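Local coordinates for putative glycosyl hydrolase (Bacteroides thetaiotaomicron VPI-5482, PDB 3K11), which is of unknown specific function but is probably a hydrolase that cleaves sugar linkages, at residues L272-C276 against I331-C335; S308-W313 against L324-T329. One frame throughout, in Å; residues are numbered along the deposited sequence.

How the contacts relate
Both contacts draw on helix 326-342. Along the chain the order is 272-276, 308-313, 324-329, 331-335, so contact 2 falls wholly between the two halves of contact 1. Contact 1 pairs helix 265-281 with the early middle of helix 326-342; contact 2 secures the start of that helix against the loop leaving helix 289-304. Their centres lie about 14 Å apart, and the two meet where the rings of Y332 and W313 pack edge-to-face, Y332 CD2 to W313 CD2 being 3.4 Å. One helix is thus fixed both at its N-terminal turn and along its flank, within the helical body of the family 88 domain, as in an (alpha/alpha)6 barrel.

Contact 1 of 2, residues L272-C276 against I331-C335; sequences LLTAC and IYVYC
C335, whose backbone N bonds I331 O at 2.9 Å, sets its sulfur against L272, L273 and C276 of the facing helix. C335 SG lies 3.6 Å from L273 N and 3.9 Å from C276 SG, a thiol-thiol contact with no disulfide. Cysteine suits this place because its short side chain fits where the helix axes come within 9.7 Å, running in nearly the same direction at 27°. L272 fills the space beside it: with CG anti to the backbone N (chi1 -159°), CD2 is pressed tightly on C335 CB at 3.5 Å and also reaches CD1 of the Y332 ring, 3.7 Å away. An alanine here would keep CB near the sulfur but would probably open a gap beside C335 and leave that part of the Y332 ring without its leucine neighbour. L273 rests CB on I331 CG2, and its side chain crosses that of Y334 at about a right angle, bringing CD1 to 3.5 Å from Y334 CE2. F296 of helix 289-304 backs both L272 and C276. With every touching residue buried and no hydrogen bond linking the segments, this parallel helix pair, consistent with neighbours in a barrel's inner ring, is held by apolar and sulfur packing.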
loop_
_atom_site.group_PDB
_atom_site.type_symbol
_atom_site.label_atom_id
_atom_site.label_comp_id
_atom_site.label_asym_id
_atom_site.label_seq_id
_atom_site.Cartn_x
_atom_site.Cartn_y
_atom_site.Cartn_z
ATOM N N LEU A 272 -8.872 -16.912 11.288
ATOM C CA LEU A 272 -7.614 -17.363 11.928
ATOM C C LEU A 272 -7.919 -18.170 13.178
ATOM O O LEU A 272 -7.307 -19.222 13.437
ATOM C CB LEU A 272 -6.729 -16.139 12.248
ATOM C CG LEU A 272 -5.211 -16.419 12.445
ATOM C CD1 LEU A 272 -4.528 -17.005 11.170
ATOM C CD2 LEU A 272 -4.505 -15.150 12.934
ATOM N N LEU A 273 -8.909 -17.685 13.932
ATOM C CA LEU A 273 -9.357 -18.346 15.170
ATOM C C LEU A 273 -10.018 -19.669 14.868
ATOM O O LEU A 273 -9.845 -20.638 15.625
ATOM C CB LEU A 273 -10.260 -17.389 15.982
ATOM C CG LEU A 273 -10.771 -17.803 17.356
ATOM C CD1 LEU A 273 -9.739 -18.395 18.238
ATOM C CD2 LEU A 273 -11.440 -16.602 18.042
ATOM N N THR A 274 -10.783 -19.736 13.788
ATOM C CA THR A 274 -11.377 -21.015 13.362
ATOM C C THR A 274 -10.319 -22.070 13.099
ATOM O O THR A 274 -10.426 -23.222 13.539
ATOM C CB THR A 274 -12.192 -20.829 12.074
ATOM O OG1 THR A 274 -13.251 -19.917 12.352
ATOM C CG2 THR A 274 -12.811 -22.146 11.618
ATOM N N ALA A 275 -9.269 -21.691 12.376
ATOM C CA ALA A 275 -8.156 -22.619 12.138
ATOM C C ALA A 275 -7.557 -23.100 13.456
ATOM O O ALA A 275 -7.278 -24.280 13.612
ATOM C CB ALA A 275 -7.114 -21.946 11.256
ATOM N N CYS A 276 -7.348 -22.197 14.430
ATOM C CA CYS A 276 -6.861 -22.607 15.753
ATOM C C CYS A 276 -7.824 -23.544 16.458
ATOM O O CYS A 276 -7.389 -24.549 16.987
ATOM C CB CYS A 276 -6.607 -21.381 16.648
ATOM S SG CYS A 276 -5.223 -20.340 16.101
ATOM N N ILE A 331 -7.626 -10.741 18.682
ATOM C CA ILE A 331 -7.785 -12.060 18.080
ATOM C C ILE A 331 -6.443 -12.537 17.464
ATOM O O ILE A 331 -6.022 -13.684 17.728
ATOM C CB ILE A 331 -8.883 -12.129 17.003
ATOM C CG1 ILE A 331 -10.289 -11.843 17.583
ATOM C CG2 ILE A 331 -8.857 -13.520 16.317
ATOM C CD1 ILE A 331 -11.354 -11.438 16.483
ATOM N N TYR A 332 -5.779 -11.696 16.683
ATOM C CA TYR A 332 -4.509 -12.087 16.091
ATOM C C TYR A 332 -3.471 -12.406 17.132
ATOM O O TYR A 332 -2.696 -13.367 16.985
ATOM C CB TYR A 332 -3.951 -11.043 15.157
ATOM C CG TYR A 332 -4.896 -10.691 14.012
ATOM C CD1 TYR A 332 -5.630 -11.668 13.347
ATOM C CD2 TYR A 332 -4.997 -9.400 13.555
ATOM C CE1 TYR A 332 -6.476 -11.331 12.290
ATOM C CE2 TYR A 332 -5.848 -9.056 12.488
ATOM C CZ TYR A 332 -6.588 -10.025 11.882
ATOM O OH TYR A 332 -7.460 -9.703 10.851
ATOM N N VAL A 333 -3.406 -11.591 18.165
ATOM C CA VAL A 333 -2.440 -11.862 19.268
ATOM C C VAL A 333 -2.707 -13.254 19.866
ATOM O O VAL A 333 -1.772 -14.014 20.101
ATOM C CB VAL A 333 -2.499 -10.767 20.363
ATOM C CG1 VAL A 333 -1.690 -11.152 21.629
ATOM C CG2 VAL A 333 -1.976 -9.404 19.781
ATOM N N TYR A 334 -3.966 -13.558 20.149
ATOM C CA TYR A 334 -4.298 -14.876 20.672
ATOM C C TYR A 334 -3.817 -15.941 19.694
ATOM O O TYR A 334 -3.194 -16.922 20.091
ATOM C CB TYR A 334 -5.797 -15.095 20.931
ATOM C CG TYR A 334 -6.070 -16.580 21.078
ATOM C CD1 TYR A 334 -5.720 -17.259 22.242
ATOM C CD2 TYR A 334 -6.606 -17.332 20.033
ATOM C CE1 TYR A 334 -5.914 -18.619 22.344
ATOM C CE2 TYR A 334 -6.775 -18.727 20.130
ATOM C CZ TYR A 334 -6.432 -19.345 21.298
ATOM O OH TYR A 334 -6.611 -20.701 21.454
ATOM N N CYS A 335 -4.205 -15.803 18.431
ATOM C CA CYS A 335 -3.882 -16.853 17.483
ATOM C C CYS A 335 -2.390 -17.090 17.360
ATOM O O CYS A 335 -1.951 -18.216 17.223
ATOM C CB CYS A 335 -4.420 -16.527 16.115
ATOM S SG CYS A 335 -6.253 -16.599 16.115
#

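Contact 2 of 2, residues S308-W313 against L324-T329; sequences SGEGFW and LETSAT. With EDO (1,2-ethanediol), chain C.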
loop_
_atom_site.group_PDB
_atom_site.type_symbol
_atom_site.label_atom_id
_atom_site.label_comp_id
_atom_site.label_asym_id
_atom_site.label_seq_id
_atom_site.Cartn_x
_atom_site.Cartn_y
_atom_site.Cartn_z
ATOM N N SER A 308 0.564 -2.893 11.713
ATOM C CA SER A 308 0.996 -1.501 11.689
ATOM C C SER A 308 2.147 -1.265 12.630
ATOM O O SER A 308 2.440 -2.076 13.526
ATOM C CB SER A 308 -0.157 -0.545 12.119
ATOM O OG SER A 308 -0.304 -0.569 13.556
ATOM N N GLY A 309 2.787 -0.115 12.460
ATOM C CA GLY A 309 3.808 0.355 13.360
ATOM C C GLY A 309 3.381 0.602 14.789
ATOM O O GLY A 309 4.216 0.794 15.648
ATOM N N GLU A 310 2.067 0.615 15.039
ATOM C CA GLU A 310 1.507 0.782 16.359
ATOM C C GLU A 310 1.154 -0.562 16.980
ATOM O O GLU A 310 0.714 -0.614 18.136
ATOM C CB GLU A 310 0.243 1.662 16.334
ATOM C CG GLU A 310 0.508 3.061 15.777
ATOM C CD GLU A 310 1.668 3.740 16.478
ATOM O OE1 GLU A 310 1.725 3.723 17.736
ATOM O OE2 GLU A 310 2.543 4.288 15.777
ATOM N N GLY A 311 1.340 -1.644 16.221
ATOM C CA GLY A 311 1.065 -2.993 16.737
ATOM C C GLY A 311 -0.343 -3.476 16.423
ATOM O O GLY A 311 -0.597 -4.655 16.387
ATOM N N PHE A 312 -1.255 -2.548 16.208
ATOM C CA PHE A 312 -2.611 -2.867 15.786
ATOM C C PHE A 312 -2.609 -3.241 14.305
ATOM O O PHE A 312 -1.700 -2.871 13.541
ATOM C CB PHE A 312 -3.509 -1.637 15.922
ATOM C CG PHE A 312 -3.723 -1.175 17.325
ATOM C CD1 PHE A 312 -4.705 -1.762 18.120
ATOM C CD2 PHE A 312 -2.958 -0.137 17.858
ATOM C CE1 PHE A 312 -4.909 -1.322 19.426
ATOM C CE2 PHE A 312 -3.175 0.324 19.144
ATOM C CZ PHE A 312 -4.116 -0.307 19.949
ATOM N N TRP A 313 -3.689 -3.889 13.897
ATOM C CA TRP A 313 -4.012 -4.070 12.502
ATOM C C TRP A 313 -5.153 -3.126 12.087
ATOM O O TRP A 313 -5.913 -2.612 12.917
ATOM C CB TRP A 313 -4.361 -5.527 12.226
ATOM C CG TRP A 313 -3.204 -6.459 12.188
ATOM C CD1 TRP A 313 -2.581 -6.926 11.048
ATOM C CD2 TRP A 313 -2.507 -7.054 13.288
ATOM N NE1 TRP A 313 -1.553 -7.777 11.383
ATOM C CE2 TRP A 313 -1.489 -7.873 12.742
ATOM C CE3 TRP A 313 -2.626 -6.979 14.681
ATOM C CZ2 TRP A 313 -0.626 -8.612 13.530
ATOM C CZ3 TRP A 313 -1.782 -7.770 15.475
ATOM C CH2 TRP A 313 -0.793 -8.561 14.894
ATOM N N LEU A 324 -7.165 1.783 12.959
ATOM C CA LEU A 324 -6.605 0.679 13.716
ATOM C C LEU A 324 -7.687 0.142 14.647
ATOM O O LEU A 324 -8.235 0.886 15.461
ATOM C CB LEU A 324 -5.402 1.150 14.519
ATOM C CG LEU A 324 -4.221 1.680 13.673
ATOM C CD1 LEU A 324 -3.050 2.226 14.548
ATOM C CD2 LEU A 324 -3.736 0.584 12.679
ATOM N N GLU A 325 -7.927 -1.149 14.597
ATOM C CA GLU A 325 -9.061 -1.771 15.327
ATOM C C GLU A 325 -8.625 -2.802 16.346
ATOM O O GLU A 325 -7.802 -3.685 16.079
ATOM C CB GLU A 325 -10.011 -2.349 14.280
ATOM C CG GLU A 325 -11.446 -2.582 14.765
ATOM C CD GLU A 325 -11.603 -3.901 15.511
ATOM O OE1 GLU A 325 -11.004 -4.895 15.010
ATOM O OE2 GLU A 325 -12.352 -3.965 16.531
ATOM N N THR A 326 -9.204 -2.685 17.521
ATOM C CA THR A 326 -8.727 -3.413 18.684
ATOM C C THR A 326 -9.126 -4.875 18.712
ATOM O O THR A 326 -8.302 -5.728 19.072
ATOM C CB THR A 326 -9.245 -2.718 19.951
ATOM O OG1 THR A 326 -8.767 -1.359 19.981
ATOM C CG2 THR A 326 -8.794 -3.488 21.246
ATOM N N SER A 327 -10.401 -5.183 18.415
ATOM C CA SER A 327 -10.841 -6.571 18.587
ATOM C C SER A 327 -10.081 -7.532 17.658
ATOM O O SER A 327 -9.620 -8.580 18.084
ATOM C CB SER A 327 -12.347 -6.747 18.430
ATOM O OG SER A 327 -12.826 -6.413 17.139
ATOM N N ALA A 328 -9.905 -7.157 16.408
ATOM C CA ALA A 328 -9.151 -7.980 15.484
ATOM C C ALA A 328 -7.729 -8.152 15.953
ATOM O O ALA A 328 -7.163 -9.244 15.891
ATOM C CB ALA A 328 -9.140 -7.353 14.092
ATOM N N THR A 329 -7.136 -7.063 16.422
ATOM C CA THR A 329 -5.779 -7.090 16.930
ATOM C C THR A 329 -5.642 -8.097 18.044
ATOM O O THR A 329 -4.705 -8.928 18.040
ATOM C CB THR A 329 -5.328 -5.685 17.393
ATOM O OG1 THR A 329 -5.360 -4.786 16.269
ATOM C CG2 THR A 329 -3.918 -5.726 17.985
HETATM C C1 EDO C . 4.505 0.995 20.351
HETATM O O1 EDO C . 3.309 0.778 21.114
HETATM C C2 EDO C . 4.176 1.819 19.139
HETATM O O2 EDO C . 3.776 3.179 19.470
#
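E325 N donates to W313 O at 3.0 Å, joining the two segments through the backbone. T329 makes a second link: its OG1 accepts from W313 N at 3.0 Å (168° at the hydrogen) and donates to E325 O at 2.7 Å. Threonine suits this spot because its hydroxyl, beside the backbone N (chi1 -61°), bridges the two segments while CG2 meets the edge of the W313 indole, 3.8 Å from CE3. F312 brings the same hydroxyl to its ring edge and lays CB on L324 CB at 3.6 Å; the leucine's two methyls reach on to S308 and E310. S308 OG closes an ST turn, accepting from E310 N and giving its proton to F312 O, while G311 takes a positive phi where a side chain would be jammed. E325 is the helix N-cap, its carboxylate accepting from S327 N and A328 N. The carboxylate of E310 leads away from L324, OE1 accepting from an ethanediol, probably from the crystallisation liquor, and OE2 bonding Y389 OH of the second subunit. Strand 324-325 runs into helix 326-342, while helix 347-362 packs on F312, W313 and T329 and W313 NE1 bonds V303 O of helix 289-304.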